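Local coordinates for putative branched-chain amino acid ABC transporter, periplasmic branched-chain amino acid-binding protein (Pseudomonas protegens Pf-5, PDB 4RU0), which probably binds branched-chain amino acids or related small solutes in the periplasm and delivers them to an ABC transporter, at residues Tyr136-Ala141 against Pro148-Val153; Pro130-Gly135 against Trp360-Leu365; Val249-Ala254 against Ala281-Tyr286; Pro235-Leu240 against Gly285-Thr290. All blocks are in the same frame, centred on the assembly; numbering follows the deposited sequence.

In the fold
Contact 2 opens first, at 130-135, and almost at once contact 1 closes a short loop between 136-141 and 148-153; the two touch through strands 131-132 and 150-151, neighbours in a two-stranded parallel sheet. Contact 4 then opens on strand 237-241 and contact 3 on helix 246-256. Both end around the shared Gly285 and Tyr286, so the loop of contact 3 lies largely within that of contact 4. Contact 3 sets helix 246-256 against the turn leading into strand 287-290, and contact 4 links two strands of the seven-stranded sheet on either side of strand 264-266. Only at 360-365 does contact 2 close, embracing the other three. Contacts 1 and 2 lie across the chain's centre from contact 3.

Contact 1: Tyr136-Ala141 against Pro148-Val153; sequences YGRTEA and PYNFPV
With chi1 at -161°, Asn150 swings its amide away from its own backbone N and against Ala141, while Arg138, extended from CG to NE, crosses that amide at about a right angle. The contact joins a 3-10 turn, 139-141, to the end of strand 150-151, where Pro152 is the centre of an inverse gamma turn. Ala141 CB touches both Asn150 OD1 at 3.7 Å and Pro152 CD at 3.8 Å. The proline ring also leans on backbone oxygen: Pro152 CG lies 3.5 Å from Arg138 O, the same carbonyl that accepts from Ala141 N. Arg138 CD passes 3.8 Å from Asn150 ND2, the guanidinium and amide planes standing 87° apart, and the guanidinium also makes a cation-pi contact with Tyr118 and a long salt bridge to Glu140. Asn150 ND2 is also hydrogen-bonded to Ser121 OG on helix 114-126. With an alanine in place of Asn150, Ser121 OG and a water bridging to Arg138 would probably each lose the amide donor. That water links the two polar ends, accepting from Arg138 NE at 3.1 Å and from Asn150 ND2 at 3.0 Å.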
loop_
_atom_site.group_PDB
_atom_site.type_symbol
_atom_site.label_atom_id
_atom_site.label_comp_id
_atom_site.label_asym_id
_atom_site.label_seq_id
_atom_site.Cartn_x
_atom_site.Cartn_y
_atom_site.Cartn_z
ATOM N N TYR A 136 0.896 0.876 4.090
ATOM C CA TYR A 136 0.554 0.481 5.437
ATOM C C TYR A 136 1.706 0.806 6.363
ATOM O O TYR A 136 2.649 1.394 5.942
ATOM C CB TYR A 136 0.075 -0.967 5.509
ATOM C CG TYR A 136 1.126 -2.043 5.494
ATOM C CD1 TYR A 136 1.697 -2.462 4.322
ATOM C CD2 TYR A 136 1.488 -2.681 6.649
ATOM C CE1 TYR A 136 2.629 -3.469 4.310
ATOM C CE2 TYR A 136 2.422 -3.679 6.648
ATOM C CZ TYR A 136 2.989 -4.069 5.474
ATOM O OH TYR A 136 3.912 -5.054 5.495
ATOM N N GLY A 137 1.581 0.496 7.636
ATOM C CA GLY A 137 2.670 0.705 8.572
ATOM C C GLY A 137 2.615 2.042 9.290
ATOM O O GLY A 137 1.594 2.733 9.255
ATOM N N ARG A 138 3.712 2.404 9.951
ATOM C CA ARG A 138 3.764 3.627 10.744
ATOM C C ARG A 138 3.781 4.876 9.871
ATOM O O ARG A 138 4.721 5.090 9.107
ATOM C CB ARG A 138 4.994 3.616 11.641
ATOM C CG ARG A 138 5.137 2.378 12.505
ATOM C CD ARG A 138 6.521 2.335 13.129
ATOM N NE ARG A 138 6.691 1.248 14.089
ATOM C CZ ARG A 138 6.403 1.342 15.386
ATOM N NH1 ARG A 138 6.607 0.300 16.185
ATOM N NH2 ARG A 138 5.906 2.476 15.881
ATOM N N THR A 139 2.758 5.715 9.990
ATOM C CA THR A 139 2.715 6.923 9.176
ATOM C C THR A 139 3.850 7.880 9.556
ATOM O O THR A 139 4.414 8.553 8.697
ATOM C CB THR A 139 1.346 7.663 9.284
ATOM O OG1 THR A 139 1.105 8.048 10.640
ATOM C CG2 THR A 139 0.212 6.762 8.811
ATOM N N GLU A 140 4.209 7.919 10.834
ATOM C CA GLU A 140 5.280 8.805 11.273
ATOM C C GLU A 140 6.639 8.367 10.724
ATOM O O GLU A 140 7.605 9.120 10.785
ATOM C CB GLU A 140 5.325 8.895 12.805
ATOM C CG GLU A 140 5.659 7.603 13.524
ATOM C CD GLU A 140 4.444 6.725 13.742
ATOM O OE1 GLU A 140 3.356 7.094 13.245
ATOM O OE2 GLU A 140 4.576 5.673 14.411
ATOM N N ALA A 141 6.714 7.164 10.165
ATOM C CA ALA A 141 7.956 6.706 9.553
ATOM C C ALA A 141 8.172 7.386 8.201
ATOM O O ALA A 141 9.154 7.110 7.506
ATOM C CB ALA A 141 7.961 5.195 9.403
ATOM N N PRO A 148 15.141 5.718 10.223
ATOM C CA PRO A 148 16.137 5.464 9.178
ATOM C C PRO A 148 15.844 4.227 8.332
ATOM O O PRO A 148 16.068 4.262 7.124
ATOM C CB PRO A 148 17.437 5.266 9.970
ATOM C CG PRO A 148 17.193 5.895 11.283
ATOM C CD PRO A 148 15.744 5.729 11.566
ATOM N N TYR A 149 15.347 3.159 8.949
ATOM C CA TYR A 149 15.166 1.896 8.240
ATOM C C TYR A 149 13.712 1.419 8.170
ATOM O O TYR A 149 13.442 0.232 8.013
ATOM C CB TYR A 149 16.055 0.826 8.879
ATOM C CG TYR A 149 17.516 1.107 8.622
ATOM C CD1 TYR A 149 18.270 1.855 9.519
ATOM C CD2 TYR A 149 18.128 0.671 7.452
ATOM C CE1 TYR A 149 19.599 2.135 9.271
ATOM C CE2 TYR A 149 19.458 0.947 7.197
ATOM C CZ TYR A 149 20.187 1.679 8.105
ATOM O OH TYR A 149 21.510 1.953 7.852
ATOM N N ASN A 150 12.780 2.360 8.266
ATOM C CA ASN A 150 11.360 2.056 8.114
ATOM C C ASN A 150 10.754 2.894 6.985
ATOM O O ASN A 150 10.801 4.124 7.028
ATOM C CB ASN A 150 10.620 2.306 9.429
ATOM C CG ASN A 150 9.277 1.605 9.489
ATOM O OD1 ASN A 150 8.515 1.607 8.520
ATOM N ND2 ASN A 150 8.983 0.994 10.631
ATOM N N PHE A 151 10.189 2.228 5.978
ATOM C CA PHE A 151 9.696 2.911 4.781
ATOM C C PHE A 151 8.231 2.603 4.450
ATOM O O PHE A 151 7.941 1.623 3.759
ATOM C CB PHE A 151 10.563 2.547 3.567
ATOM C CG PHE A 151 11.966 3.088 3.624
ATOM C CD1 PHE A 151 12.308 4.238 2.924
ATOM C CD2 PHE A 151 12.947 2.444 4.368
ATOM C CE1 PHE A 151 13.602 4.736 2.965
ATOM C CE2 PHE A 151 14.241 2.941 4.416
ATOM C CZ PHE A 151 14.571 4.086 3.712
ATOM N N PRO A 152 7.312 3.449 4.880
ATOM C CA PRO A 152 5.915 3.270 4.498
ATOM C C PRO A 152 5.685 3.883 3.118
ATOM O O PRO A 152 5.145 4.954 2.976
ATOM C CB PRO A 152 5.183 4.059 5.560
ATOM C CG PRO A 152 6.094 5.162 5.865
ATOM C CD PRO A 152 7.489 4.657 5.688
ATOM N N VAL A 153 6.146 3.174 2.106
ATOM C CA VAL A 153 6.244 3.681 0.749
ATOM C C VAL A 153 4.953 3.905 -0.025
ATOM O O VAL A 153 4.015 3.131 0.056
ATOM C CB VAL A 153 7.183 2.826 -0.114
ATOM C CG1 VAL A 153 7.749 3.665 -1.234
ATOM C CG2 VAL A 153 8.319 2.290 0.716
HETATM O O HOH W 1 6.939 -0.859 11.800
#

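Contact 2: Pro130-Gly135 against Trp360-Leu365; sequences PLITLG and WGLEHL
Leu362, in the last turn of helix 355-363, forks its two methyls over strand 131-132 and the proline that precedes it. Leu362 CD1 takes the closer partner, Pro130 CB at 3.6 Å, whereas Leu362 CD2 meets Ile132 CD1 at 4.0 Å. Ile132 can reach that far because its CG1 lies anti to the carbonyl carbon (chi1 -64°) and the chain runs on extended to CD1, crossing the leucine at a slant. Pro130 and Ile132 are two positions apart in the chain and both send their side chains toward the helix, so one leucine spans the pair. Phe151 of the neighbouring strand also touches both Pro130 and Leu362, and Val108 adds to the same buried cluster.

The far side of the helix end is another matter. There His364 is exposed and Trp360 partly so, and the two are organised around each other: His364 ND1 donates to Trp360 O at 2.8 Å, with an N-H...O angle of 149°, while the imidazole nitrogen lies above the indole, over its centre. Between these sides Glu363 turns to other partners, a salt bridge to Arg441 and a hydrogen bond with His391.

Across the contact itself every touching group is hydrocarbon and buried. The join is therefore apolar, and probably rests on close fit and on keeping water out, while polar groups of 360-365 find their partners elsewhere, within the segment and at Arg441 and His391.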
loop_
_atom_site.group_PDB
_atom_site.type_symbol
_atom_site.label_atom_id
_atom_site.label_comp_id
_atom_site.label_asym_id
_atom_site.label_seq_id
_atom_site.Cartn_x
_atom_site.Cartn_y
_atom_site.Cartn_z
ATOM N N PRO A 130 16.322 -2.143 5.889
ATOM C CA PRO A 130 15.148 -1.331 5.561
ATOM C C PRO A 130 13.878 -2.168 5.522
ATOM O O PRO A 130 13.831 -3.179 4.825
ATOM C CB PRO A 130 15.471 -0.777 4.165
ATOM C CG PRO A 130 16.919 -1.070 3.932
ATOM C CD PRO A 130 17.241 -2.273 4.750
ATOM N N LEU A 131 12.871 -1.760 6.286
ATOM C CA LEU A 131 11.565 -2.389 6.204
ATOM C C LEU A 131 10.715 -1.612 5.225
ATOM O O LEU A 131 10.550 -0.403 5.365
ATOM C CB LEU A 131 10.877 -2.437 7.569
ATOM C CG LEU A 131 11.477 -3.342 8.645
ATOM C CD1 LEU A 131 10.552 -3.398 9.864
ATOM C CD2 LEU A 131 11.789 -4.741 8.125
ATOM N N ILE A 132 10.187 -2.304 4.226
ATOM C CA ILE A 132 9.240 -1.695 3.308
ATOM C C ILE A 132 7.832 -2.177 3.628
ATOM O O ILE A 132 7.559 -3.377 3.617
ATOM C CB ILE A 132 9.571 -2.023 1.841
ATOM C CG1 ILE A 132 10.923 -1.424 1.448
ATOM C CG2 ILE A 132 8.484 -1.510 0.927
ATOM C CD1 ILE A 132 11.405 -1.866 0.074
ATOM N N THR A 133 6.951 -1.231 3.911
ATOM C CA THR A 133 5.518 -1.494 4.014
ATOM C C THR A 133 4.763 -0.616 3.032
ATOM O O THR A 133 4.557 0.551 3.262
ATOM C CB THR A 133 4.979 -1.264 5.443
ATOM O OG1 THR A 133 5.194 0.085 5.842
ATOM C CG2 THR A 133 5.657 -2.150 6.415
ATOM N N LEU A 134 4.285 -1.207 1.956
ATOM C CA LEU A 134 3.637 -0.433 0.918
ATOM C C LEU A 134 2.183 -0.217 1.284
ATOM O O LEU A 134 1.446 -1.152 1.478
ATOM C CB LEU A 134 3.763 -1.171 -0.409
ATOM C CG LEU A 134 3.404 -0.530 -1.737
ATOM C CD1 LEU A 134 4.290 0.649 -2.046
ATOM C CD2 LEU A 134 3.533 -1.557 -2.844
ATOM N N GLY A 135 1.790 1.036 1.394
ATOM C CA GLY A 135 0.441 1.405 1.774
ATOM C C GLY A 135 -0.023 1.010 3.162
ATOM O O GLY A 135 -1.193 0.828 3.393
ATOM N N TRP A 360 20.064 3.532 1.226
ATOM C CA TRP A 360 20.513 4.667 0.426
ATOM C C TRP A 360 19.756 4.725 -0.895
ATOM O O TRP A 360 19.399 5.801 -1.371
ATOM C CB TRP A 360 22.022 4.592 0.160
ATOM C CG TRP A 360 22.564 5.838 -0.484
ATOM C CD1 TRP A 360 23.134 6.904 0.149
ATOM C CD2 TRP A 360 22.560 6.156 -1.883
ATOM N NE1 TRP A 360 23.493 7.862 -0.769
ATOM C CE2 TRP A 360 23.152 7.427 -2.023
ATOM C CE3 TRP A 360 22.119 5.488 -3.033
ATOM C CZ2 TRP A 360 23.312 8.047 -3.264
ATOM C CZ3 TRP A 360 22.276 6.106 -4.265
ATOM C CH2 TRP A 360 22.872 7.372 -4.369
ATOM N N GLY A 361 19.520 3.556 -1.482
ATOM C CA GLY A 361 18.803 3.462 -2.740
ATOM C C GLY A 361 17.376 3.945 -2.587
ATOM O O GLY A 361 16.900 4.766 -3.376
ATOM N N LEU A 362 16.696 3.438 -1.562
ATOM C CA LEU A 362 15.336 3.857 -1.252
ATOM C C LEU A 362 15.236 5.367 -1.101
ATOM O O LEU A 362 14.350 5.988 -1.680
ATOM C CB LEU A 362 14.841 3.172 0.021
ATOM C CG LEU A 362 14.417 1.713 -0.139
ATOM C CD1 LEU A 362 14.382 1.028 1.204
ATOM C CD2 LEU A 362 13.056 1.637 -0.812
ATOM N N GLU A 363 16.158 5.958 -0.343
ATOM C CA GLU A 363 16.108 7.392 -0.061
ATOM C C GLU A 363 16.467 8.237 -1.286
ATOM O O GLU A 363 16.286 9.456 -1.287
ATOM C CB GLU A 363 17.030 7.741 1.112
ATOM C CG GLU A 363 16.585 7.115 2.434
ATOM C CD GLU A 363 17.267 7.712 3.653
ATOM O OE1 GLU A 363 18.452 8.085 3.561
ATOM O OE2 GLU A 363 16.609 7.803 4.715
ATOM N N HIS A 364 16.963 7.593 -2.336
ATOM C CA HIS A 364 17.297 8.318 -3.554
ATOM C C HIS A 364 16.445 7.870 -4.734
ATOM O O HIS A 364 16.770 8.150 -5.883
ATOM C CB HIS A 364 18.783 8.160 -3.879
ATOM C CG HIS A 364 19.675 8.955 -2.980
ATOM N ND1 HIS A 364 20.000 8.546 -1.705
ATOM C CD2 HIS A 364 20.285 10.150 -3.159
ATOM C CE1 HIS A 364 20.782 9.448 -1.142
ATOM N NE2 HIS A 364 20.971 10.432 -2.004
ATOM N N LEU A 365 15.349 7.178 -4.443
ATOM C CA LEU A 365 14.414 6.780 -5.481
ATOM C C LEU A 365 13.878 8.001 -6.211
ATOM O O LEU A 365 13.447 8.969 -5.590
ATOM C CB LEU A 365 13.255 5.980 -4.896
ATOM C CG LEU A 365 13.359 4.460 -4.977
ATOM C CD1 LEU A 365 12.078 3.821 -4.461
ATOM C CD2 LEU A 365 13.642 4.028 -6.400
#

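Contact 3: Val249-Ala254 against Ala281-Tyr286; sequences VAVKTA and AAAKGY
The phenol ring of Tyr286 is the flat group here, and Val251 comes to it obliquely, Val251 CG2 reaching to 4.2 Å from Tyr286 CD1. Val276 of helix 273-276 and Val261 also touch the Tyr286 side chain, and at its far end the hydroxyl is hydrogen-bonded with Ala270 O, which holds the buried polar tip in place. Val251 sits on helix 246-256, the helix of the beta-alpha-beta crossover between strands 237-241 and 264-266, and its other methyl does the closer work. CG1, anti to the backbone N (chi1 -178°), presses on the 3-10 turn: Ala283 CA is 3.6 Å from Val251 CG1, and Ala283 CB is 3.7 Å from that same methyl. Ala282 O lies 3.7 Å from Val251 CG1 as well.

After the 3-10 segment the chain makes a type II beta turn from Ala283 to Tyr286, closed by Tyr286 N donating to Ala283 O at 3.1 Å. Gly285 occupies its third position, where a side chain would collide with the preceding carbonyl oxygen. On the helix, Val249 O accepts from both Thr253 N and Thr253 OG1, the hydroxyl coming in above the carbonyl plane at 2.7 Å.

Hydrogen bonds thus shape each partner separately, and the join between them is apolar. One branched side chain meets small alanines on one methyl and an aromatic ring on the other, so the helix can lie near the turn, with Val251 CA 6.1 Å from Ala283 CA.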
loop_
_atom_site.group_PDB
_atom_site.type_symbol
_atom_site.label_atom_id
_atom_site.label_comp_id
_atom_site.label_asym_id
_atom_site.label_seq_id
_atom_site.Cartn_x
_atom_site.Cartn_y
_atom_site.Cartn_z
ATOM N N VAL A 249 -20.249 -6.314 4.859
ATOM C CA VAL A 249 -21.377 -6.005 5.724
ATOM C C VAL A 249 -21.750 -4.532 5.606
ATOM O O VAL A 249 -22.934 -4.199 5.517
ATOM C CB VAL A 249 -21.077 -6.353 7.198
ATOM C CG1 VAL A 249 -22.164 -5.810 8.114
ATOM C CG2 VAL A 249 -20.936 -7.855 7.368
ATOM N N ALA A 250 -20.744 -3.655 5.594
ATOM C CA ALA A 250 -20.984 -2.217 5.470
ATOM C C ALA A 250 -21.791 -1.908 4.209
ATOM O O ALA A 250 -22.751 -1.133 4.242
ATOM C CB ALA A 250 -19.670 -1.448 5.459
ATOM N N VAL A 251 -21.401 -2.531 3.103
ATOM C CA VAL A 251 -22.070 -2.295 1.834
ATOM C C VAL A 251 -23.498 -2.854 1.847
ATOM O O VAL A 251 -24.441 -2.148 1.474
ATOM C CB VAL A 251 -21.265 -2.897 0.675
ATOM C CG1 VAL A 251 -21.945 -2.617 -0.642
ATOM C CG2 VAL A 251 -19.856 -2.317 0.674
ATOM N N LYS A 252 -23.651 -4.101 2.294
ATOM C CA LYS A 252 -24.966 -4.726 2.431
ATOM C C LYS A 252 -25.910 -3.897 3.296
ATOM O O LYS A 252 -27.100 -3.765 2.996
ATOM C CB LYS A 252 -24.855 -6.121 3.047
ATOM C CG LYS A 252 -24.328 -7.218 2.154
ATOM C CD LYS A 252 -24.257 -8.517 2.954
ATOM C CE LYS A 252 -23.588 -9.635 2.180
ATOM N NZ LYS A 252 -23.324 -10.819 3.053
ATOM N N THR A 253 -25.377 -3.364 4.386
ATOM C CA THR A 253 -26.194 -2.611 5.322
ATOM C C THR A 253 -26.560 -1.257 4.723
ATOM O O THR A 253 -27.693 -0.793 4.870
ATOM C CB THR A 253 -25.475 -2.423 6.667
ATOM O OG1 THR A 253 -25.015 -3.697 7.129
ATOM C CG2 THR A 253 -26.418 -1.835 7.706
ATOM N N ALA A 254 -25.603 -0.637 4.036
ATOM C CA ALA A 254 -25.846 0.630 3.358
ATOM C C ALA A 254 -27.033 0.509 2.401
ATOM O O ALA A 254 -27.926 1.358 2.395
ATOM C CB ALA A 254 -24.601 1.081 2.604
ATOM N N ALA A 281 -25.127 -7.844 -5.558
ATOM C CA ALA A 281 -25.525 -6.713 -6.391
ATOM C C ALA A 281 -25.744 -5.431 -5.594
ATOM O O ALA A 281 -25.878 -4.355 -6.175
ATOM C CB ALA A 281 -26.781 -7.061 -7.175
ATOM N N ALA A 282 -25.779 -5.536 -4.270
ATOM C CA ALA A 282 -25.869 -4.346 -3.422
ATOM C C ALA A 282 -24.617 -3.472 -3.528
ATOM O O ALA A 282 -24.628 -2.311 -3.118
ATOM C CB ALA A 282 -26.103 -4.745 -1.971
ATOM N N ALA A 283 -23.542 -4.032 -4.078
ATOM C CA ALA A 283 -22.268 -3.325 -4.159
ATOM C C ALA A 283 -22.051 -2.629 -5.503
ATOM O O ALA A 283 -20.996 -2.044 -5.734
ATOM C CB ALA A 283 -21.120 -4.288 -3.880
ATOM N N LYS A 284 -23.040 -2.691 -6.387
ATOM C CA LYS A 284 -22.929 -2.034 -7.689
ATOM C C LYS A 284 -22.759 -0.525 -7.539
ATOM O O LYS A 284 -23.570 0.136 -6.897
ATOM C CB LYS A 284 -24.160 -2.327 -8.554
ATOM C CG LYS A 284 -24.256 -3.757 -9.058
ATOM C CD LYS A 284 -25.485 -3.932 -9.938
ATOM C CE LYS A 284 -25.498 -5.292 -10.623
ATOM N NZ LYS A 284 -24.346 -5.457 -11.552
ATOM N N GLY A 285 -21.698 0.015 -8.129
ATOM C CA GLY A 285 -21.450 1.445 -8.068
ATOM C C GLY A 285 -20.405 1.848 -7.039
ATOM O O GLY A 285 -19.884 2.965 -7.081
ATOM N N TYR A 286 -20.108 0.936 -6.118
ATOM C CA TYR A 286 -19.114 1.145 -5.064
ATOM C C TYR A 286 -17.793 1.701 -5.578
ATOM O O TYR A 286 -17.234 1.190 -6.548
ATOM C CB TYR A 286 -18.874 -0.175 -4.334
ATOM C CG TYR A 286 -17.809 -0.153 -3.260
ATOM C CD1 TYR A 286 -18.054 0.422 -2.017
ATOM C CD2 TYR A 286 -16.570 -0.734 -3.477
ATOM C CE1 TYR A 286 -17.083 0.430 -1.028
ATOM C CE2 TYR A 286 -15.596 -0.735 -2.495
ATOM C CZ TYR A 286 -15.856 -0.153 -1.275
ATOM O OH TYR A 286 -14.886 -0.159 -0.299
#

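Contact 4: Pro235-Leu240 against Gly285-Thr290; sequences PDWVFL and GYLALT
Trp237 points the benzo edge of its indole at Leu287, whose CD1 lies near the ring plane, 4.0 Å from Trp237 CZ3. The two side chains cross at a slant, and the other end of the indole is held by a hydrogen bond between NE1 and Glu172 OE2. Two residues on, Phe239 meets Leu289, obliquely to its ring: Phe239 CE1 stands 4.1 Å from Leu289 CD1, the side chains roughly perpendicular. Its first torsion (chi1 -169°) puts the ring beside the carbonyl carbon, and although the CB points away from strand 287-290, the ring end comes back toward it. Leu240 faces the other way. Leu240 CD2 lies 3.8 Å from Tyr286 OH, whose hydrogen bond is to Ala270 O, and 3.9 Å from Tyr286 CE1. Leu240 CD1 packs 3.7 Å from Ala250 CB of helix 246-256.

Strand 264-266 runs between the two partners, with Ile265 touching Trp237 and Leu289, and Ile264 touching Leu240 and Tyr286. The contact therefore reaches over both faces of this middle strand. Helix 157-172 packs on the face with the tryptophan and phenylalanine, helix 246-256 on the other, the layered alpha/beta arrangement of a lobe in the leucine-binding protein family.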
loop_
_atom_site.group_PDB
_atom_site.type_symbol
_atom_site.label_atom_id
_atom_site.label_comp_id
_atom_site.label_asym_id
_atom_site.label_seq_id
_atom_site.Cartn_x
_atom_site.Cartn_y
_atom_site.Cartn_z
ATOM N N PRO A 235 -25.008 12.127 4.864
ATOM C CA PRO A 235 -23.785 12.780 4.389
ATOM C C PRO A 235 -23.660 12.667 2.875
ATOM O O PRO A 235 -24.274 11.781 2.276
ATOM C CB PRO A 235 -22.674 11.997 5.089
ATOM C CG PRO A 235 -23.243 10.625 5.223
ATOM C CD PRO A 235 -24.715 10.843 5.529
ATOM N N ASP A 236 -22.880 13.562 2.272
ATOM C CA ASP A 236 -22.681 13.571 0.826
ATOM C C ASP A 236 -21.776 12.427 0.399
ATOM O O ASP A 236 -21.919 11.897 -0.695
ATOM C CB ASP A 236 -22.088 14.908 0.373
ATOM C CG ASP A 236 -22.945 16.096 0.794
ATOM O OD1 ASP A 236 -22.691 16.671 1.878
ATOM O OD2 ASP A 236 -23.877 16.452 0.045
ATOM N N TRP A 237 -20.847 12.045 1.271
ATOM C CA TRP A 237 -19.919 10.952 0.980
ATOM C C TRP A 237 -19.633 10.099 2.213
ATOM O O TRP A 237 -19.640 10.598 3.340
ATOM C CB TRP A 237 -18.601 11.499 0.425
ATOM C CG TRP A 237 -18.764 12.217 -0.874
ATOM C CD1 TRP A 237 -19.014 13.547 -1.045
ATOM C CD2 TRP A 237 -18.695 11.648 -2.186
ATOM N NE1 TRP A 237 -19.108 13.844 -2.383
ATOM C CE2 TRP A 237 -18.918 12.698 -3.107
ATOM C CE3 TRP A 237 -18.472 10.355 -2.676
ATOM C CZ2 TRP A 237 -18.917 12.495 -4.491
ATOM C CZ3 TRP A 237 -18.473 10.152 -4.056
ATOM C CH2 TRP A 237 -18.693 11.219 -4.945
ATOM N N VAL A 238 -19.384 8.811 1.993
ATOM C CA VAL A 238 -18.867 7.956 3.053
ATOM C C VAL A 238 -17.477 7.435 2.698
ATOM O O VAL A 238 -17.273 6.797 1.660
ATOM C CB VAL A 238 -19.798 6.760 3.342
ATOM C CG1 VAL A 238 -19.127 5.789 4.316
ATOM C CG2 VAL A 238 -21.125 7.247 3.912
ATOM N N PHE A 239 -16.519 7.751 3.561
ATOM C CA PHE A 239 -15.165 7.232 3.484
ATOM C C PHE A 239 -15.149 5.907 4.253
ATOM O O PHE A 239 -15.195 5.896 5.483
ATOM C CB PHE A 239 -14.180 8.244 4.078
ATOM C CG PHE A 239 -12.724 7.929 3.824
ATOM C CD1 PHE A 239 -12.343 6.957 2.905
ATOM C CD2 PHE A 239 -11.735 8.616 4.512
ATOM C CE1 PHE A 239 -10.996 6.676 2.680
ATOM C CE2 PHE A 239 -10.390 8.342 4.289
ATOM C CZ PHE A 239 -10.021 7.367 3.368
ATOM N N LEU A 240 -15.107 4.792 3.531
ATOM C CA LEU A 240 -15.251 3.488 4.160
ATOM C C LEU A 240 -13.902 2.887 4.522
ATOM O O LEU A 240 -13.175 2.403 3.655
ATOM C CB LEU A 240 -16.014 2.532 3.247
ATOM C CG LEU A 240 -16.338 1.185 3.881
ATOM C CD1 LEU A 240 -17.244 1.386 5.081
ATOM C CD2 LEU A 240 -16.964 0.229 2.873
ATOM N N GLY A 285 -21.698 0.015 -8.129
ATOM C CA GLY A 285 -21.450 1.445 -8.068
ATOM C C GLY A 285 -20.405 1.848 -7.039
ATOM O O GLY A 285 -19.884 2.965 -7.081
ATOM N N TYR A 286 -20.108 0.936 -6.118
ATOM C CA TYR A 286 -19.114 1.145 -5.064
ATOM C C TYR A 286 -17.793 1.701 -5.578
ATOM O O TYR A 286 -17.234 1.190 -6.548
ATOM C CB TYR A 286 -18.874 -0.175 -4.334
ATOM C CG TYR A 286 -17.809 -0.153 -3.260
ATOM C CD1 TYR A 286 -18.054 0.422 -2.017
ATOM C CD2 TYR A 286 -16.570 -0.734 -3.477
ATOM C CE1 TYR A 286 -17.083 0.430 -1.028
ATOM C CE2 TYR A 286 -15.596 -0.735 -2.495
ATOM C CZ TYR A 286 -15.856 -0.153 -1.275
ATOM O OH TYR A 286 -14.886 -0.159 -0.299
ATOM N N LEU A 287 -17.309 2.761 -4.936
ATOM C CA LEU A 287 -16.010 3.336 -5.278
ATOM C C LEU A 287 -14.919 2.852 -4.320
ATOM O O LEU A 287 -15.200 2.501 -3.169
ATOM C CB LEU A 287 -16.068 4.862 -5.250
ATOM C CG LEU A 287 -17.124 5.530 -6.131
ATOM C CD1 LEU A 287 -16.976 7.045 -6.099
ATOM C CD2 LEU A 287 -17.029 5.003 -7.546
ATOM N N ALA A 288 -13.675 2.844 -4.791
ATOM C CA ALA A 288 -12.547 2.510 -3.925
ATOM C C ALA A 288 -11.269 3.194 -4.390
ATOM O O ALA A 288 -11.063 3.388 -5.588
ATOM C CB ALA A 288 -12.349 1.005 -3.868
ATOM N N LEU A 289 -10.424 3.571 -3.434
ATOM C CA LEU A 289 -9.114 4.134 -3.742
ATOM C C LEU A 289 -8.100 3.011 -3.944
ATOM O O LEU A 289 -8.208 1.951 -3.328
ATOM C CB LEU A 289 -8.650 5.073 -2.621
ATOM C CG LEU A 289 -9.513 6.301 -2.329
ATOM C CD1 LEU A 289 -9.149 6.910 -0.977
ATOM C CD2 LEU A 289 -9.368 7.333 -3.424
ATOM N N THR A 290 -7.112 3.240 -4.801
ATOM C CA THR A 290 -6.058 2.250 -5.010
ATOM C C THR A 290 -4.756 2.895 -5.470
ATOM O O THR A 290 -4.774 3.847 -6.254
ATOM C CB THR A 290 -6.474 1.182 -6.048
ATOM O OG1 THR A 290 -5.400 0.255 -6.245
ATOM C CG2 THR A 290 -6.818 1.828 -7.379
#